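Long-range contact in lipocalin allergen (Canis lupus familiaris, PDB 4ODD), which probably binds small hydrophobic molecules, as other secreted lipocalins do, and is a dog dander allergen: residues N6-L18 against I36-M50. Numbering follows the deposited sequence.
Sequences NVLTQVSGPWKTL and IYLRGINVDIPRLKM
Gly13 and Ile41 form an antiparallel hydrogen-bonded pair: Gly13 N gives a bond to Ile41 O (2.7 Å), and Ile41 N returns one to Gly13 O. Next to it, Pro14 and Gly40 make a non-hydrogen-bonded pair with their CA atoms 4.0 Å apart. Trp15 N then bonds to Arg39 O.

Two hydroxyls extend this backbone pairing. Ser12 OG accepts from Val43 N (2.7 Å, 155° at the hydrogen). Thr17 OG1 is gripped twice, taking the N-H of Leu38 (2.8 Å, 167°) and donating to Ile36 O at 2.6 Å; it thus links two backbone groups beyond the last regular bridge, Pro14-Gly40.

Ile41 can be followed outward. Its CB lies 4.0 Å from Trp15 CD1, and its CG2 branch meets Val11 CG2. With CG1 anti to the carbonyl carbon (chi1 -65°), the other branch runs past the indole: Ile41 CG1 is 3.9 Å from Trp15 CD1, and Ile41 CD1 comes obliquely within 3.6 Å of the same ring atom. The indole's rotation is fixed by NE1 donating to Val11 O, a bond lying in both the ring plane and the carbonyl plane.

These contacts join the first strand of the lipocalin barrel, 13-22, to strand 36-44. Gly13-Pro14-Trp15 matches the family's Gly-X-Trp signature, and the cation-pi contact of Arg119 with Trp15 belongs with it. Strand 110-118 pairs with the former strand and 49-57 with the latter. Helix 6-10 leads through a short loop into the first strand; Leu8 of the helix touches strand 62-71, and Val11 of the loop touches strand 84-92.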
# COMPACT_ATOMS: atom_id res chain seq x y z
N ASN A 6 -9.48 -16.34 -0.83
CA ASN A 6 -9.22 -16.19 -2.27
C ASN A 6 -8.20 -15.12 -2.60
O ASN A 6 -7.20 -15.38 -3.27
CB ASN A 6 -10.54 -15.89 -3.01
CG ASN A 6 -11.07 -17.10 -3.78
OD1 ASN A 6 -10.31 -17.83 -4.42
ND2 ASN A 6 -12.38 -17.30 -3.74
N VAL A 7 -8.46 -13.91 -2.11
CA VAL A 7 -7.62 -12.77 -2.39
C VAL A 7 -6.14 -13.03 -2.05
O VAL A 7 -5.28 -12.91 -2.91
CB VAL A 7 -8.18 -11.48 -1.69
CG1 VAL A 7 -7.27 -11.01 -0.59
CG2 VAL A 7 -8.45 -10.36 -2.72
N LEU A 8 -5.86 -13.44 -0.82
CA LEU A 8 -4.49 -13.63 -0.36
C LEU A 8 -3.66 -14.59 -1.22
O LEU A 8 -2.43 -14.48 -1.27
CB LEU A 8 -4.45 -14.08 1.10
CG LEU A 8 -4.69 -13.02 2.18
CD1 LEU A 8 -4.76 -13.67 3.56
CD2 LEU A 8 -3.62 -11.92 2.16
N THR A 9 -4.31 -15.52 -1.90
CA THR A 9 -3.56 -16.49 -2.67
C THR A 9 -3.00 -15.84 -3.93
O THR A 9 -1.80 -15.95 -4.23
CB THR A 9 -4.43 -17.69 -3.11
OG1 THR A 9 -5.21 -18.15 -2.00
CG2 THR A 9 -3.54 -18.81 -3.62
N GLN A 10 -3.89 -15.15 -4.63
CA GLN A 10 -3.62 -14.64 -5.97
C GLN A 10 -2.78 -13.37 -6.02
O GLN A 10 -2.47 -12.89 -7.10
CB GLN A 10 -4.95 -14.37 -6.69
CG GLN A 10 -5.76 -15.62 -6.97
CD GLN A 10 -4.99 -16.63 -7.80
OE1 GLN A 10 -4.28 -17.49 -7.26
NE2 GLN A 10 -5.11 -16.54 -9.13
N VAL A 11 -2.41 -12.81 -4.87
CA VAL A 11 -1.83 -11.47 -4.89
C VAL A 11 -0.34 -11.47 -5.17
O VAL A 11 0.22 -10.44 -5.56
CB VAL A 11 -2.09 -10.67 -3.60
CG1 VAL A 11 -3.49 -10.90 -3.12
CG2 VAL A 11 -1.11 -11.06 -2.52
N SER A 12 0.30 -12.61 -4.97
CA SER A 12 1.74 -12.67 -5.17
C SER A 12 2.10 -12.22 -6.57
O SER A 12 1.40 -12.54 -7.53
CB SER A 12 2.25 -14.07 -4.91
OG SER A 12 2.41 -14.25 -3.51
N GLY A 13 3.18 -11.45 -6.66
CA GLY A 13 3.64 -10.96 -7.95
C GLY A 13 3.85 -9.47 -8.01
O GLY A 13 3.86 -8.77 -6.99
N PRO A 14 4.03 -8.95 -9.22
CA PRO A 14 4.41 -7.55 -9.38
C PRO A 14 3.23 -6.62 -9.11
O PRO A 14 2.06 -7.01 -9.32
CB PRO A 14 4.83 -7.47 -10.85
CG PRO A 14 3.98 -8.51 -11.54
CD PRO A 14 3.84 -9.64 -10.52
N TRP A 15 3.53 -5.42 -8.61
CA TRP A 15 2.51 -4.40 -8.42
C TRP A 15 3.14 -3.04 -8.60
O TRP A 15 4.33 -2.86 -8.33
CB TRP A 15 1.93 -4.51 -7.02
CG TRP A 15 1.07 -5.69 -6.84
CD1 TRP A 15 1.37 -6.83 -6.15
CD2 TRP A 15 -0.25 -5.88 -7.38
NE1 TRP A 15 0.32 -7.71 -6.21
CE2 TRP A 15 -0.68 -7.16 -6.96
CE3 TRP A 15 -1.09 -5.10 -8.17
CZ2 TRP A 15 -1.94 -7.67 -7.30
CZ3 TRP A 15 -2.34 -5.61 -8.52
CH2 TRP A 15 -2.74 -6.89 -8.08
N LYS A 16 2.33 -2.09 -9.05
CA LYS A 16 2.76 -0.72 -9.23
C LYS A 16 1.79 0.15 -8.43
O LYS A 16 0.58 -0.13 -8.42
CB LYS A 16 2.75 -0.36 -10.71
CG LYS A 16 2.84 1.14 -10.98
CD LYS A 16 2.78 1.47 -12.48
CE LYS A 16 2.97 2.98 -12.74
NZ LYS A 16 4.24 3.50 -12.11
N THR A 17 2.30 1.18 -7.77
CA THR A 17 1.40 2.06 -7.02
C THR A 17 0.73 3.05 -7.97
O THR A 17 1.40 3.72 -8.74
CB THR A 17 2.12 2.87 -5.93
OG1 THR A 17 2.93 2.00 -5.14
CG2 THR A 17 1.08 3.56 -5.05
N LEU A 18 -0.59 3.13 -7.91
CA LEU A 18 -1.34 4.12 -8.68
C LEU A 18 -1.77 5.30 -7.80
O LEU A 18 -1.41 6.46 -8.07
CB LEU A 18 -2.56 3.48 -9.32
CG LEU A 18 -2.29 2.73 -10.63
CD1 LEU A 18 -0.87 2.20 -10.69
CD2 LEU A 18 -3.30 1.62 -10.86
N ILE A 36 4.87 5.38 -1.28
CA ILE A 36 5.40 4.05 -1.57
C ILE A 36 5.25 3.66 -3.04
O ILE A 36 4.16 3.70 -3.61
CB ILE A 36 4.65 2.98 -0.76
CG1 ILE A 36 4.85 3.20 0.73
CG2 ILE A 36 5.15 1.59 -1.14
CD1 ILE A 36 6.28 3.29 1.11
N TYR A 37 6.36 3.26 -3.64
CA TYR A 37 6.28 2.76 -5.00
C TYR A 37 6.46 1.26 -4.96
O TYR A 37 7.56 0.75 -4.74
CB TYR A 37 7.32 3.42 -5.89
CG TYR A 37 7.05 4.90 -6.06
CD1 TYR A 37 6.12 5.35 -7.00
CD2 TYR A 37 7.72 5.84 -5.28
CE1 TYR A 37 5.87 6.72 -7.16
CE2 TYR A 37 7.48 7.19 -5.44
CZ TYR A 37 6.55 7.62 -6.38
OH TYR A 37 6.32 8.97 -6.51
N LEU A 38 5.36 0.56 -5.13
CA LEU A 38 5.41 -0.89 -5.11
C LEU A 38 6.18 -1.47 -6.26
O LEU A 38 6.19 -0.92 -7.37
CB LEU A 38 4.01 -1.47 -5.05
CG LEU A 38 3.93 -1.87 -3.58
CD1 LEU A 38 2.68 -1.32 -2.90
CD2 LEU A 38 4.09 -3.39 -3.39
N ARG A 39 6.85 -2.57 -5.97
CA ARG A 39 7.46 -3.37 -7.02
C ARG A 39 6.79 -4.73 -7.04
O ARG A 39 6.42 -5.22 -8.10
CB ARG A 39 8.97 -3.50 -6.81
CG ARG A 39 9.73 -2.20 -7.12
CD ARG A 39 9.56 -1.80 -8.58
NE ARG A 39 10.26 -0.57 -8.90
CZ ARG A 39 9.68 0.62 -9.00
NH1 ARG A 39 8.37 0.74 -8.80
NH2 ARG A 39 10.39 1.69 -9.31
N GLY A 40 6.62 -5.33 -5.86
CA GLY A 40 5.94 -6.61 -5.82
C GLY A 40 5.59 -7.10 -4.43
O GLY A 40 6.05 -6.58 -3.42
N ILE A 41 4.74 -8.11 -4.39
CA ILE A 41 4.39 -8.75 -3.14
C ILE A 41 4.56 -10.26 -3.21
O ILE A 41 4.21 -10.90 -4.21
CB ILE A 41 2.95 -8.43 -2.79
CG1 ILE A 41 2.82 -6.93 -2.53
CG2 ILE A 41 2.52 -9.25 -1.58
CD1 ILE A 41 1.39 -6.44 -2.53
N ASN A 42 5.08 -10.82 -2.12
CA ASN A 42 5.30 -12.26 -2.02
C ASN A 42 4.53 -12.82 -0.85
O ASN A 42 4.74 -12.40 0.28
CB ASN A 42 6.78 -12.56 -1.82
CG ASN A 42 7.66 -11.80 -2.76
OD1 ASN A 42 7.84 -10.59 -2.61
ND2 ASN A 42 8.21 -12.50 -3.75
N VAL A 43 3.65 -13.77 -1.13
CA VAL A 43 2.96 -14.51 -0.08
C VAL A 43 3.59 -15.89 0.18
O VAL A 43 3.63 -16.74 -0.72
CB VAL A 43 1.48 -14.71 -0.46
CG1 VAL A 43 0.69 -15.27 0.71
CG2 VAL A 43 0.88 -13.39 -0.94
N ASP A 44 4.07 -16.13 1.40
CA ASP A 44 4.59 -17.44 1.79
C ASP A 44 3.52 -18.14 2.62
O ASP A 44 3.57 -18.15 3.86
CB ASP A 44 5.90 -17.30 2.56
CG ASP A 44 6.54 -18.64 2.90
OD1 ASP A 44 5.88 -19.69 2.75
OD2 ASP A 44 7.71 -18.64 3.34
N ILE A 45 2.57 -18.71 1.88
CA ILE A 45 1.29 -19.22 2.40
C ILE A 45 1.39 -20.28 3.49
O ILE A 45 0.57 -20.29 4.40
CB ILE A 45 0.42 -19.78 1.25
CG1 ILE A 45 0.24 -18.72 0.16
CG2 ILE A 45 -0.92 -20.27 1.80
CD1 ILE A 45 -0.22 -19.26 -1.20
N PRO A 46 2.36 -21.19 3.39
CA PRO A 46 2.62 -22.10 4.51
C PRO A 46 3.12 -21.38 5.77
O PRO A 46 2.52 -21.52 6.83
CB PRO A 46 3.71 -23.03 3.96
CG PRO A 46 4.23 -22.34 2.71
CD PRO A 46 3.07 -21.61 2.17
N ARG A 47 4.20 -20.62 5.64
CA ARG A 47 4.81 -19.89 6.76
C ARG A 47 3.97 -18.70 7.29
O ARG A 47 4.40 -17.98 8.22
CB ARG A 47 6.20 -19.39 6.34
CG ARG A 47 7.31 -20.41 6.43
CD ARG A 47 7.78 -20.61 7.87
NE ARG A 47 8.08 -19.37 8.59
CZ ARG A 47 9.14 -18.59 8.37
NH1 ARG A 47 10.01 -18.89 7.42
NH2 ARG A 47 9.32 -17.49 9.10
N LEU A 48 2.79 -18.47 6.69
CA LEU A 48 1.96 -17.29 6.97
C LEU A 48 2.71 -15.96 7.01
O LEU A 48 2.49 -15.14 7.91
CB LEU A 48 1.19 -17.49 8.27
CG LEU A 48 0.23 -18.67 8.15
CD1 LEU A 48 -0.44 -18.91 9.46
CD2 LEU A 48 -0.80 -18.42 7.07
N LYS A 49 3.59 -15.74 6.03
CA LYS A 49 4.41 -14.53 5.95
C LYS A 49 4.18 -13.81 4.62
O LYS A 49 3.87 -14.44 3.62
CB LYS A 49 5.90 -14.87 6.12
CG LYS A 49 6.28 -15.42 7.50
CD LYS A 49 6.60 -14.28 8.47
CE LYS A 49 6.17 -14.60 9.90
NZ LYS A 49 6.18 -13.37 10.76
N MET A 50 4.33 -12.48 4.61
CA MET A 50 4.27 -11.72 3.37
C MET A 50 5.50 -10.86 3.24
O MET A 50 6.06 -10.41 4.25
CB MET A 50 3.04 -10.82 3.32
CG MET A 50 1.86 -11.44 2.62
SD MET A 50 0.42 -10.37 2.69
CE MET A 50 0.74 -9.25 1.32